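Local coordinates for viral structural protein 4 (Bombyx mori cytoplasmic polyhedrosis virus, PDB 6TZ0) that binds GTP and sits beside the viral RNA-dependent RNA polymerase, where it probably assists transcription of the double-stranded RNA genome, at residues B[1-6]-B[162-167]; B[155-160]-B[182-187]; B[432-437]-B[523-528]. All coordinates share one frame; numbering follows the deposited sequence.

Contact 1: residues B[1-6]-B[162-167]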
# COMPACT_ATOMS: atom_id res chain seq x y z
N MET B 1 8.26 41.95 18.09
CA MET B 1 8.13 40.66 18.75
C MET B 1 8.90 39.54 18.05
O MET B 1 8.56 39.12 16.95
CB MET B 1 6.66 40.25 18.85
CG MET B 1 6.47 38.93 19.54
SD MET B 1 4.76 38.48 19.80
CE MET B 1 4.95 36.84 20.49
N PHE B 2 9.95 39.05 18.70
CA PHE B 2 10.77 37.99 18.16
C PHE B 2 10.15 36.63 18.43
O PHE B 2 9.28 36.47 19.28
CB PHE B 2 12.16 38.05 18.78
CG PHE B 2 12.96 39.23 18.36
CD1 PHE B 2 13.75 39.18 17.22
CD2 PHE B 2 12.89 40.41 19.07
CE1 PHE B 2 14.47 40.28 16.83
CE2 PHE B 2 13.61 41.50 18.68
CZ PHE B 2 14.40 41.44 17.56
N ALA B 3 10.60 35.63 17.67
CA ALA B 3 10.14 34.26 17.91
C ALA B 3 10.67 33.72 19.23
O ALA B 3 9.99 32.93 19.89
CB ALA B 3 10.57 33.36 16.75
N ILE B 4 11.86 34.14 19.62
CA ILE B 4 12.46 33.77 20.89
C ILE B 4 12.65 35.05 21.69
O ILE B 4 13.20 36.02 21.17
CB ILE B 4 13.80 33.03 20.68
CG1 ILE B 4 13.56 31.76 19.88
CG2 ILE B 4 14.44 32.69 22.00
CD1 ILE B 4 14.80 31.16 19.31
N ASP B 5 12.18 35.04 22.92
CA ASP B 5 12.16 36.23 23.77
C ASP B 5 13.58 36.64 24.14
O ASP B 5 14.29 35.85 24.76
CB ASP B 5 11.33 35.92 25.01
CG ASP B 5 10.92 37.15 25.77
OD1 ASP B 5 11.27 38.28 25.36
OD2 ASP B 5 10.24 36.99 26.80
N PRO B 6 14.03 37.86 23.80
CA PRO B 6 15.39 38.26 24.17
C PRO B 6 15.55 38.56 25.65
O PRO B 6 16.68 38.48 26.15
CB PRO B 6 15.63 39.51 23.33
CG PRO B 6 14.64 39.45 22.24
CD PRO B 6 13.44 38.81 22.85
N GLU B 162 19.43 28.00 11.25
CA GLU B 162 18.78 26.74 11.60
C GLU B 162 18.78 26.50 13.10
O GLU B 162 17.80 25.98 13.66
CB GLU B 162 19.46 25.58 10.87
CG GLU B 162 18.82 24.23 11.10
CD GLU B 162 19.49 23.12 10.32
OE1 GLU B 162 20.44 23.41 9.57
OE2 GLU B 162 19.08 21.95 10.48
N LYS B 163 19.87 26.87 13.77
CA LYS B 163 19.96 26.80 15.23
C LYS B 163 18.94 27.72 15.90
O LYS B 163 18.45 27.41 16.99
CB LYS B 163 21.38 27.15 15.66
CG LYS B 163 21.68 27.14 17.15
CD LYS B 163 21.61 25.75 17.73
CE LYS B 163 22.25 25.72 19.10
NZ LYS B 163 21.54 26.57 20.08
N TYR B 164 18.60 28.84 15.25
CA TYR B 164 17.53 29.69 15.77
C TYR B 164 16.17 29.04 15.57
O TYR B 164 15.31 29.11 16.45
CB TYR B 164 17.58 31.05 15.07
CG TYR B 164 16.67 32.10 15.68
CD1 TYR B 164 17.10 32.88 16.75
CD2 TYR B 164 15.39 32.31 15.19
CE1 TYR B 164 16.28 33.83 17.30
CE2 TYR B 164 14.56 33.24 15.75
CZ TYR B 164 15.01 34.01 16.79
OH TYR B 164 14.17 34.95 17.33
N GLN B 165 15.95 28.42 14.41
CA GLN B 165 14.64 27.86 14.09
C GLN B 165 14.34 26.60 14.88
O GLN B 165 13.17 26.26 15.08
CB GLN B 165 14.52 27.58 12.60
CG GLN B 165 14.39 28.80 11.74
CD GLN B 165 14.42 28.47 10.26
OE1 GLN B 165 14.56 27.31 9.88
NE2 GLN B 165 14.30 29.49 9.43
N SER B 166 15.38 25.88 15.31
CA SER B 166 15.15 24.72 16.16
C SER B 166 14.69 25.11 17.56
O SER B 166 14.06 24.30 18.24
CB SER B 166 16.41 23.88 16.26
OG SER B 166 17.42 24.58 16.96
N LEU B 167 14.99 26.32 17.99
CA LEU B 167 14.68 26.78 19.34
C LEU B 167 13.41 27.60 19.42
O LEU B 167 13.08 28.09 20.50
CB LEU B 167 15.85 27.59 19.88
CG LEU B 167 17.12 26.77 20.05
CD1 LEU B 167 18.29 27.65 20.39
CD2 LEU B 167 16.92 25.73 21.12

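Contact 2: residues B[155-160]-B[182-187]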
# COMPACT_ATOMS: atom_id res chain seq x y z
N ALA B 155 5.07 42.77 14.75
CA ALA B 155 5.39 41.81 13.71
C ALA B 155 6.26 40.69 14.26
O ALA B 155 7.16 40.92 15.06
CB ALA B 155 6.11 42.50 12.55
N LEU B 156 5.99 39.47 13.81
CA LEU B 156 6.73 38.30 14.26
C LEU B 156 8.05 38.22 13.52
O LEU B 156 8.08 38.30 12.29
CB LEU B 156 5.88 37.05 14.05
CG LEU B 156 6.25 35.74 14.75
CD1 LEU B 156 4.97 35.02 15.07
CD2 LEU B 156 7.08 34.87 13.87
N ILE B 157 9.15 38.05 14.25
CA ILE B 157 10.49 38.21 13.71
C ILE B 157 11.27 36.91 13.89
O ILE B 157 11.39 36.40 15.00
CB ILE B 157 11.22 39.38 14.39
CG1 ILE B 157 10.46 40.68 14.16
CG2 ILE B 157 12.59 39.52 13.83
CD1 ILE B 157 10.92 41.79 15.03
N ILE B 158 11.81 36.40 12.78
CA ILE B 158 12.53 35.13 12.75
C ILE B 158 13.91 35.38 12.14
O ILE B 158 14.02 36.11 11.16
CB ILE B 158 11.77 34.07 11.93
CG1 ILE B 158 10.34 33.91 12.42
CG2 ILE B 158 12.40 32.71 12.08
CD1 ILE B 158 9.51 33.09 11.49
N PHE B 159 14.94 34.77 12.72
CA PHE B 159 16.24 34.72 12.05
C PHE B 159 16.25 33.58 11.04
O PHE B 159 15.54 32.59 11.20
CB PHE B 159 17.38 34.51 13.05
CG PHE B 159 17.67 35.69 13.94
CD1 PHE B 159 17.06 36.91 13.73
CD2 PHE B 159 18.59 35.58 14.95
CE1 PHE B 159 17.34 37.98 14.56
CE2 PHE B 159 18.88 36.65 15.77
CZ PHE B 159 18.25 37.85 15.57
N ASP B 160 17.09 33.71 10.02
CA ASP B 160 17.16 32.69 8.97
C ASP B 160 18.26 31.67 9.25
O ASP B 160 18.89 31.15 8.32
CB ASP B 160 17.35 33.36 7.61
CG ASP B 160 16.90 32.49 6.45
OD1 ASP B 160 16.41 31.37 6.70
OD2 ASP B 160 17.06 32.92 5.29
N HIS B 182 8.69 38.56 9.56
CA HIS B 182 9.81 39.37 9.10
C HIS B 182 11.07 38.54 9.24
O HIS B 182 11.56 38.33 10.35
CB HIS B 182 9.91 40.67 9.88
CG HIS B 182 10.93 41.61 9.35
ND1 HIS B 182 12.25 41.57 9.75
CD2 HIS B 182 10.84 42.60 8.43
CE1 HIS B 182 12.93 42.51 9.10
NE2 HIS B 182 12.10 43.14 8.30
N ILE B 183 11.61 38.08 8.12
CA ILE B 183 12.72 37.13 8.11
C ILE B 183 14.02 37.89 7.91
O ILE B 183 14.16 38.65 6.95
CB ILE B 183 12.51 36.08 7.02
CG1 ILE B 183 11.20 35.35 7.27
CG2 ILE B 183 13.66 35.10 7.00
CD1 ILE B 183 10.71 34.56 6.12
N ILE B 184 14.96 37.70 8.83
CA ILE B 184 16.24 38.42 8.81
C ILE B 184 17.29 37.48 8.23
O ILE B 184 17.51 36.40 8.80
CB ILE B 184 16.63 38.89 10.21
CG1 ILE B 184 15.58 39.82 10.78
CG2 ILE B 184 17.97 39.58 10.18
CD1 ILE B 184 15.82 40.20 12.19
N PRO B 185 17.96 37.85 7.14
CA PRO B 185 18.97 36.95 6.56
C PRO B 185 20.25 36.91 7.38
O PRO B 185 20.60 37.86 8.09
CB PRO B 185 19.21 37.56 5.18
CG PRO B 185 18.90 38.99 5.35
CD PRO B 185 17.76 39.05 6.32
N THR B 186 20.95 35.79 7.27
CA THR B 186 22.22 35.57 7.95
C THR B 186 23.28 35.31 6.89
O THR B 186 23.09 34.49 5.99
CB THR B 186 22.14 34.38 8.91
OG1 THR B 186 21.84 33.19 8.18
CG2 THR B 186 21.06 34.61 9.96
N TRP B 187 24.41 36.02 7.00
CA TRP B 187 25.44 35.93 5.97
C TRP B 187 26.23 34.64 6.10
O TRP B 187 26.21 33.79 5.21
CB TRP B 187 26.36 37.15 6.05
CG TRP B 187 27.40 37.23 4.96
CD1 TRP B 187 28.70 36.88 5.06
CD2 TRP B 187 27.22 37.72 3.63
NE1 TRP B 187 29.35 37.09 3.88
CE2 TRP B 187 28.46 37.62 2.98
CE3 TRP B 187 26.13 38.24 2.92
CZ2 TRP B 187 28.65 38.01 1.65
CZ3 TRP B 187 26.31 38.64 1.61
CH2 TRP B 187 27.56 38.52 0.99

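Contact 3: residues B[432-437]-B[523-528]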
# COMPACT_ATOMS: atom_id res chain seq x y z
N SER B 432 47.01 9.57 -22.75
CA SER B 432 48.10 9.27 -21.84
C SER B 432 48.37 10.38 -20.84
O SER B 432 49.06 10.12 -19.84
CB SER B 432 49.39 8.99 -22.62
OG SER B 432 49.25 7.86 -23.46
N GLU B 433 47.88 11.59 -21.06
CA GLU B 433 48.26 12.75 -20.29
C GLU B 433 47.02 13.47 -19.78
O GLU B 433 45.91 13.29 -20.29
CB GLU B 433 49.10 13.72 -21.13
CG GLU B 433 50.44 13.16 -21.55
CD GLU B 433 51.36 12.95 -20.37
OE1 GLU B 433 51.31 13.76 -19.42
OE2 GLU B 433 52.13 11.96 -20.39
N VAL B 434 47.23 14.29 -18.76
CA VAL B 434 46.15 15.11 -18.22
C VAL B 434 45.79 16.22 -19.21
O VAL B 434 44.62 16.58 -19.37
CB VAL B 434 46.55 15.68 -16.85
CG1 VAL B 434 45.46 16.53 -16.25
CG2 VAL B 434 46.91 14.56 -15.90
N ALA B 435 46.80 16.75 -19.91
CA ALA B 435 46.55 17.77 -20.92
C ALA B 435 45.79 17.21 -22.11
O ALA B 435 45.03 17.95 -22.76
CB ALA B 435 47.87 18.38 -21.38
N GLN B 436 45.96 15.93 -22.42
CA GLN B 436 45.18 15.30 -23.47
C GLN B 436 43.74 15.09 -23.03
O GLN B 436 42.81 15.27 -23.82
CB GLN B 436 45.80 13.97 -23.87
CG GLN B 436 47.19 14.07 -24.44
CD GLN B 436 47.76 12.72 -24.79
OE1 GLN B 436 47.12 11.69 -24.59
NE2 GLN B 436 48.98 12.71 -25.31
N TYR B 437 43.55 14.70 -21.77
CA TYR B 437 42.21 14.37 -21.29
C TYR B 437 41.36 15.61 -21.07
O TYR B 437 40.17 15.62 -21.40
CB TYR B 437 42.32 13.56 -20.00
CG TYR B 437 40.99 13.29 -19.33
CD1 TYR B 437 40.09 12.39 -19.87
CD2 TYR B 437 40.65 13.93 -18.15
CE1 TYR B 437 38.88 12.15 -19.26
CE2 TYR B 437 39.45 13.69 -17.53
CZ TYR B 437 38.57 12.80 -18.09
OH TYR B 437 37.36 12.56 -17.48
N GLY B 523 49.82 7.72 -12.17
CA GLY B 523 48.69 7.67 -13.07
C GLY B 523 47.58 8.63 -12.72
O GLY B 523 46.46 8.20 -12.43
N GLY B 524 47.87 9.93 -12.75
CA GLY B 524 46.87 10.93 -12.42
C GLY B 524 45.78 11.08 -13.45
O GLY B 524 44.70 11.59 -13.13
N VAL B 525 46.03 10.63 -14.68
CA VAL B 525 45.00 10.67 -15.72
C VAL B 525 43.90 9.68 -15.40
O VAL B 525 42.71 9.99 -15.52
CB VAL B 525 45.63 10.36 -17.09
CG1 VAL B 525 44.65 10.68 -18.20
CG2 VAL B 525 46.93 11.07 -17.24
N VAL B 526 44.29 8.47 -15.00
CA VAL B 526 43.34 7.44 -14.61
C VAL B 526 42.57 7.87 -13.37
O VAL B 526 41.37 7.62 -13.25
CB VAL B 526 44.10 6.12 -14.38
CG1 VAL B 526 43.16 4.99 -14.03
CG2 VAL B 526 44.95 5.79 -15.58
N GLN B 527 43.25 8.57 -12.46
CA GLN B 527 42.61 9.05 -11.24
C GLN B 527 41.57 10.12 -11.53
O GLN B 527 40.47 10.09 -10.98
CB GLN B 527 43.68 9.58 -10.29
CG GLN B 527 44.60 8.51 -9.77
CD GLN B 527 43.90 7.56 -8.84
OE1 GLN B 527 43.12 7.98 -7.99
NE2 GLN B 527 44.15 6.27 -9.01
N LEU B 528 41.89 11.05 -12.43
CA LEU B 528 40.93 12.08 -12.81
C LEU B 528 39.76 11.49 -13.60
O LEU B 528 38.61 11.90 -13.42
CB LEU B 528 41.63 13.17 -13.61
CG LEU B 528 40.80 14.38 -14.01
CD1 LEU B 528 40.29 15.10 -12.79
CD2 LEU B 528 41.64 15.30 -14.85

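Contact 1: residues B[1-6]-B[162-167]
The Tyr164 ring takes the CD1 methyl of Ile4 on one face. This CH-pi contact puts CD1 3.8 Å from the centroid of the Tyr164 ring and only 15° off its normal. Ala3 approaches the same ring obliquely, its CB 4.1 Å from Tyr164 CE2, while Phe2 CB comes within 4.0 Å of Tyr164 OH. Phe159, on the strand just before this helix, also meets the Tyr164 ring, with the planes at about 30°. Tyr164 and Ile4 reach for each other from opposite directions. The phenol is carried outward from helix 162-166 with CG anti to its own backbone N (chi1 -170°), and the extended CG1-CD1 arm of Ile4 runs back across the ring toward the helix. There CD1 also meets Leu167 CB at 3.8 Å. The hydroxyl lies beside the N-terminal backbone, where Ile4 N donates a weak hydrogen bond to Tyr164 OH (3.4 Å). The firmer partner of this oxygen is the hydroxyl of Tyr13, which also bonds Ile4 O. On the outer side of helix 162-166, Glu162, Gln165 and Ser166 pack against the polymerase chain. The contact thus lays residues 2-4 against a helix that borders the polymerase. Its grip is mainly apolar, and the buried phenol oxygen is satisfied chiefly by Tyr13, with the Ile4 amide a minor donor.

Contact 2: residues B[155-160]-B[182-187]
Ile158 bonds through both its N and its O to the chain at His182 and Ile184, in the ladder of a two-stranded parallel sheet. The strands are the two ends of a beta-alpha-beta crossover running through helices 162-166 and 170-176, and their axes diverge by 25°. His182 N opens the ladder with a bond to Leu156 O (2.8 Å). Ile158 N then reaches His182 O at 3.1 Å, and Ile184 N returns to Ile158 O at 3.0 Å. On the face carrying Ile157, Phe159, His182 and Ile184, the CD1 methyl of Ile184 lies 3.7 Å from Ile157 CG2. Phe159 stands alongside Ile184, pointing the same way, and receives that methyl at its ring edge, CE1 to CD1 3.6 Å. Helix 196-201 covers this face: Leu198 touches both Phe159 and Ile184, and Tyr197 meets the His182 ring edge-to-face. The other face carries Ile158 and Ile183, both packed on Tyr583 of the polymerase chain, with Ile176 of the crossover helix also against Ile158. Beyond the strands the ladder ends in a more bent bond, Asp160 N to Ile184 O at 3.0 Å with 132° at the hydrogen.

Contact 3: residues B[432-437]-B[523-528]
The isopropyl groups of Val434 and Val525 pass one another head-on but offset, their CG2 methyls 3.7 Å apart, where the first turns of two helices meet. Val525 points at the other helix start and straddles its entry: CG2 lies 3.5 Å from Ser432 O, and CG1 lies 3.6 Å from Glu433 O. One turn further on, Tyr437 and Leu528 meet at an angle. The isobutyl group lies at the edge of the phenol ring, Leu528 CD2 to Tyr437 CD2 3.7 Å. Both residues set CG anti to the backbone N (chi1 174° for Tyr437, -176° for Leu528), which carries each side chain toward the other helix. Val434 CG1 completes the apolar row at 4.3 Å from Leu528 CD2. Beyond this row the Tyr437 hydroxyl bonds Asp532, further along helix 524-537, and Lys445 makes a cation-pi contact with the ring. The extended Gln436 side chain reaches back along its own segment so that OE1 accepts Ser432 N at 2.8 Å, bracing the loop just before the Glu433 N-cap. Gln527, on another side of helix 524-537, touches Lys355 and Arg520, residues of a GTP site unoccupied in this model. No hydrogen bond links the two segments directly. The join therefore relies on methyl and ring-edge packing, supplemented by the Tyr437-Asp532 bond, to hold helix 434-438 against a helix that begins just after GTP-binding residues.

From the N terminus, contact 1 closes when helix 162-166 returns to residues 1-6, after 155 intervening residues. Contact 2 starts inside that loop, at strand 157-159, and ends beyond it at strand 182-184, closing a short loop of 21 residues, 12 of them helical, so the two cross. They also touch: Ala3 N lies 2.9 Å from Ile157 O, a probable hydrogen bond that sets the N-terminal segment beside the small parallel sheet. Contact 3 follows in series, its centre about 51 Å from that of contact 1 and on the opposite side of the chain's centre. Its loop includes strands 484-489 and 504-507 of the five-stranded parallel sheet, and it ties helix 434-438 to helix 524-537.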